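Local coordinates for lipoprotein (PDB 7ADK), which is a mycoplasma lipoprotein that probably acts as a peptidase with a chymotrypsin-like fold, at residues E746-A755 with Y774-L785. Sequence-based numbering, arbitrary orientation.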
loop_
_atom_site.group_PDB
_atom_site.type_symbol
_atom_site.label_atom_id
_atom_site.label_comp_id
_atom_site.label_asym_id
_atom_site.label_seq_id
_atom_site.Cartn_x
_atom_site.Cartn_y
_atom_site.Cartn_z
ATOM N N GLU B 746 -18.643 -13.841 -24.078
ATOM C CA GLU B 746 -17.922 -13.229 -22.968
ATOM C C GLU B 746 -17.938 -14.072 -21.690
ATOM O O GLU B 746 -18.777 -14.946 -21.496
ATOM C CB GLU B 746 -18.407 -11.795 -22.705
ATOM C CG GLU B 746 -18.156 -10.855 -23.885
ATOM C CD GLU B 746 -18.239 -9.359 -23.571
ATOM O OE1 GLU B 746 -18.585 -8.959 -22.447
ATOM O OE2 GLU B 746 -17.996 -8.550 -24.488
ATOM N N ILE B 747 -16.953 -13.802 -20.840
ATOM C CA ILE B 747 -16.562 -14.574 -19.662
ATOM C C ILE B 747 -16.647 -13.703 -18.407
ATOM O O ILE B 747 -16.328 -12.519 -18.472
ATOM C CB ILE B 747 -15.129 -15.093 -19.880
ATOM C CG1 ILE B 747 -14.963 -15.949 -21.152
ATOM C CG2 ILE B 747 -14.596 -15.837 -18.665
ATOM C CD1 ILE B 747 -15.819 -17.198 -21.227
ATOM N N LEU B 748 -17.063 -14.277 -17.279
ATOM C CA LEU B 748 -17.066 -13.639 -15.961
ATOM C C LEU B 748 -16.005 -14.287 -15.037
ATOM O O LEU B 748 -16.287 -15.300 -14.397
ATOM C CB LEU B 748 -18.466 -13.666 -15.315
ATOM C CG LEU B 748 -19.596 -12.838 -15.951
ATOM C CD1 LEU B 748 -19.198 -11.379 -16.099
ATOM C CD2 LEU B 748 -20.112 -13.341 -17.292
ATOM N N PRO B 749 -14.789 -13.730 -14.959
ATOM C CA PRO B 749 -13.769 -14.108 -13.986
ATOM C C PRO B 749 -14.197 -13.985 -12.518
ATOM O O PRO B 749 -14.820 -12.995 -12.124
ATOM C CB PRO B 749 -12.607 -13.163 -14.293
ATOM C CG PRO B 749 -13.206 -12.004 -15.063
ATOM C CD PRO B 749 -14.240 -12.742 -15.877
ATOM N N ARG B 750 -13.826 -14.976 -11.695
ATOM C CA ARG B 750 -14.274 -15.136 -10.294
ATOM C C ARG B 750 -13.902 -13.998 -9.335
ATOM O O ARG B 750 -14.798 -13.411 -8.736
ATOM C CB ARG B 750 -13.786 -16.489 -9.756
ATOM C CG ARG B 750 -14.211 -16.794 -8.320
ATOM C CD ARG B 750 -13.613 -18.119 -7.860
ATOM N NE ARG B 750 -14.042 -18.457 -6.505
ATOM C CZ ARG B 750 -13.498 -19.326 -5.684
ATOM N NH1 ARG B 750 -12.508 -20.092 -6.016
ATOM N NH2 ARG B 750 -13.951 -19.436 -4.483
ATOM N N PHE B 751 -12.608 -13.741 -9.141
ATOM C CA PHE B 751 -12.084 -12.821 -8.126
ATOM C C PHE B 751 -11.448 -11.596 -8.790
ATOM O O PHE B 751 -10.252 -11.376 -8.651
ATOM C CB PHE B 751 -11.076 -13.559 -7.213
ATOM C CG PHE B 751 -11.584 -14.579 -6.201
ATOM C CD1 PHE B 751 -12.805 -14.403 -5.521
ATOM C CD2 PHE B 751 -10.741 -15.644 -5.836
ATOM C CE1 PHE B 751 -13.173 -15.280 -4.489
ATOM C CE2 PHE B 751 -11.116 -16.526 -4.812
ATOM C CZ PHE B 751 -12.324 -16.333 -4.125
ATOM N N TYR B 752 -12.192 -10.790 -9.554
ATOM C CA TYR B 752 -11.554 -9.773 -10.405
ATOM C C TYR B 752 -12.409 -8.544 -10.709
ATOM O O TYR B 752 -12.976 -8.391 -11.790
ATOM C CB TYR B 752 -11.062 -10.450 -11.680
ATOM C CG TYR B 752 -9.895 -9.783 -12.389
ATOM C CD1 TYR B 752 -8.666 -9.591 -11.735
ATOM C CD2 TYR B 752 -10.027 -9.381 -13.721
ATOM C CE1 TYR B 752 -7.595 -8.960 -12.396
ATOM C CE2 TYR B 752 -8.968 -8.749 -14.386
ATOM C CZ TYR B 752 -7.753 -8.528 -13.724
ATOM O OH TYR B 752 -6.773 -7.865 -14.377
ATOM N N ALA B 753 -12.437 -7.610 -9.763
ATOM C CA ALA B 753 -12.959 -6.268 -9.974
ATOM C C ALA B 753 -11.894 -5.177 -9.692
ATOM O O ALA B 753 -12.034 -4.390 -8.758
ATOM C CB ALA B 753 -14.253 -6.140 -9.176
ATOM N N PRO B 754 -10.795 -5.122 -10.467
ATOM C CA PRO B 754 -9.766 -4.091 -10.358
ATOM C C PRO B 754 -10.268 -2.721 -10.844
ATOM O O PRO B 754 -10.279 -2.404 -12.033
ATOM C CB PRO B 754 -8.600 -4.609 -11.196
ATOM C CG PRO B 754 -9.280 -5.441 -12.268
ATOM C CD PRO B 754 -10.409 -6.083 -11.486
ATOM N N ALA B 755 -10.648 -1.869 -9.905
ATOM C CA ALA B 755 -11.135 -0.523 -10.174
ATOM C C ALA B 755 -10.091 0.389 -10.847
ATOM O O ALA B 755 -8.912 0.348 -10.505
ATOM C CB ALA B 755 -11.616 0.076 -8.855
ATOM N N TYR B 774 -10.143 -8.955 -20.600
ATOM C CA TYR B 774 -10.946 -8.213 -19.630
ATOM C C TYR B 774 -11.058 -6.732 -19.974
ATOM O O TYR B 774 -10.069 -6.102 -20.350
ATOM C CB TYR B 774 -10.346 -8.387 -18.252
ATOM C CG TYR B 774 -11.177 -7.822 -17.138
ATOM C CD1 TYR B 774 -12.176 -8.619 -16.558
ATOM C CD2 TYR B 774 -10.890 -6.544 -16.626
ATOM C CE1 TYR B 774 -12.846 -8.160 -15.417
ATOM C CE2 TYR B 774 -11.569 -6.080 -15.494
ATOM C CZ TYR B 774 -12.536 -6.897 -14.878
ATOM O OH TYR B 774 -13.096 -6.504 -13.714
ATOM N N HIS B 775 -12.242 -6.143 -19.793
ATOM C CA HIS B 775 -12.458 -4.725 -20.132
ATOM C C HIS B 775 -13.360 -3.913 -19.198
ATOM O O HIS B 775 -13.118 -2.720 -19.052
ATOM C CB HIS B 775 -12.932 -4.590 -21.577
ATOM C CG HIS B 775 -14.380 -4.923 -21.814
ATOM N ND1 HIS B 775 -14.897 -6.185 -22.058
ATOM C CD2 HIS B 775 -15.399 -4.023 -21.840
ATOM C CE1 HIS B 775 -16.209 -6.010 -22.238
ATOM N NE2 HIS B 775 -16.536 -4.727 -22.113
ATOM N N ALA B 776 -14.346 -4.511 -18.540
ATOM C CA ALA B 776 -15.255 -3.812 -17.636
ATOM C C ALA B 776 -15.225 -4.427 -16.245
ATOM O O ALA B 776 -15.202 -5.644 -16.122
ATOM C CB ALA B 776 -16.657 -3.838 -18.215
ATOM N N SER B 777 -15.278 -3.603 -15.200
ATOM C CA SER B 777 -15.326 -4.041 -13.798
ATOM C C SER B 777 -16.626 -3.663 -13.110
ATOM O O SER B 777 -17.226 -2.639 -13.420
ATOM C CB SER B 777 -14.193 -3.435 -12.977
ATOM O OG SER B 777 -12.947 -3.787 -13.508
ATOM N N ASN B 778 -17.029 -4.459 -12.132
ATOM C CA ASN B 778 -18.097 -4.145 -11.207
ATOM C C ASN B 778 -17.698 -4.615 -9.806
ATOM O O ASN B 778 -17.861 -5.772 -9.436
ATOM C CB ASN B 778 -19.376 -4.781 -11.748
ATOM C CG ASN B 778 -20.598 -4.404 -10.951
ATOM O OD1 ASN B 778 -20.549 -4.057 -9.780
ATOM N ND2 ASN B 778 -21.743 -4.471 -11.562
ATOM N N GLU B 779 -17.140 -3.705 -9.004
ATOM C CA GLU B 779 -16.666 -4.011 -7.650
ATOM C C GLU B 779 -17.789 -4.188 -6.625
ATOM O O GLU B 779 -17.520 -4.631 -5.516
ATOM C CB GLU B 779 -15.589 -3.002 -7.211
ATOM C CG GLU B 779 -16.083 -1.560 -7.015
ATOM C CD GLU B 779 -14.973 -0.619 -6.509
ATOM O OE1 GLU B 779 -14.656 0.390 -7.178
ATOM O OE2 GLU B 779 -14.425 -0.818 -5.402
ATOM N N THR B 780 -19.047 -3.939 -6.995
ATOM C CA THR B 780 -20.211 -4.359 -6.188
ATOM C C THR B 780 -20.639 -5.795 -6.532
ATOM O O THR B 780 -20.923 -6.575 -5.633
ATOM C CB THR B 780 -21.364 -3.362 -6.323
ATOM O OG1 THR B 780 -20.918 -2.073 -5.973
ATOM C CG2 THR B 780 -22.517 -3.664 -5.389
ATOM N N ALA B 781 -20.595 -6.190 -7.809
ATOM C CA ALA B 781 -20.718 -7.586 -8.249
ATOM C C ALA B 781 -19.535 -8.462 -7.810
ATOM O O ALA B 781 -19.653 -9.683 -7.755
ATOM C CB ALA B 781 -20.788 -7.630 -9.775
ATOM N N ARG B 782 -18.376 -7.845 -7.564
ATOM C CA ARG B 782 -17.096 -8.497 -7.294
ATOM C C ARG B 782 -16.603 -9.337 -8.488
ATOM O O ARG B 782 -15.895 -10.320 -8.319
ATOM C CB ARG B 782 -17.133 -9.208 -5.924
ATOM C CG ARG B 782 -17.850 -8.397 -4.828
ATOM C CD ARG B 782 -17.635 -8.966 -3.424
ATOM N NE ARG B 782 -18.571 -8.359 -2.461
ATOM C CZ ARG B 782 -19.656 -8.903 -1.955
ATOM N NH1 ARG B 782 -20.050 -10.105 -2.263
ATOM N NH2 ARG B 782 -20.392 -8.247 -1.115
ATOM N N THR B 783 -16.973 -8.946 -9.704
ATOM C CA THR B 783 -16.615 -9.606 -10.959
ATOM C C THR B 783 -16.580 -8.570 -12.083
ATOM O O THR B 783 -16.798 -7.381 -11.874
ATOM C CB THR B 783 -17.561 -10.792 -11.218
ATOM O OG1 THR B 783 -17.169 -11.596 -12.296
ATOM C CG2 THR B 783 -18.988 -10.391 -11.536
ATOM N N GLY B 784 -16.288 -8.988 -13.296
ATOM C CA GLY B 784 -16.322 -8.136 -14.470
ATOM C C GLY B 784 -16.249 -8.957 -15.742
ATOM O O GLY B 784 -16.317 -10.174 -15.679
ATOM N N LEU B 785 -16.126 -8.318 -16.895
ATOM C CA LEU B 785 -16.429 -8.921 -18.186
ATOM C C LEU B 785 -15.212 -9.016 -19.103
ATOM O O LEU B 785 -14.452 -8.056 -19.230
ATOM C CB LEU B 785 -17.552 -8.116 -18.832
ATOM C CG LEU B 785 -18.862 -8.137 -18.024
ATOM C CD1 LEU B 785 -19.360 -6.726 -17.775
ATOM C CD2 LEU B 785 -19.934 -8.919 -18.755
#
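Leu748, just past the end of strand 737-747, lies against Leu785 of strand 783-792 with CA atoms 5.3 Å apart; the chain runs antiparallel to 783-785, points Arg750 and Phe751 away, and brings Ala753 to Glu779, CA to CA 4.9 Å. Leu748 CD1 packs beside Leu785 CD2 at 3.7 Å, the side chains pointing the same way. A chi1 of -171° swings Thr783 OG1 onto Pro749 O, to which it donates at 2.7 Å, tilted 31° from the carbonyl plane. Next to Ala753 the rings form a T-shaped pair: the Tyr752 edge, led by CD2, stands over the centre of one Tyr774 face, planes 66° apart. Pro754 CD covers one Tyr752 face, and Tyr752 OH is tied to Val635 O. Tyr774 OH and Ser777 OG lie 2.7 Å apart, either being the possible donor. Tyr774 OH also reaches Tyr752 O at 2.7 Å, and Ser777 OG reaches Pro754 O at 3.3 Å, both weak and unsettled. Ala753 CB rests 3.6 Å from Glu779 CA, while the Glu779 carboxylate turns to Lys642. In this PA-clan domain the strand exit thus crosses a sheet hairpin, its carbonyls met by hydroxyls: firmly at Pro749, elsewhere by protons with competing acceptors.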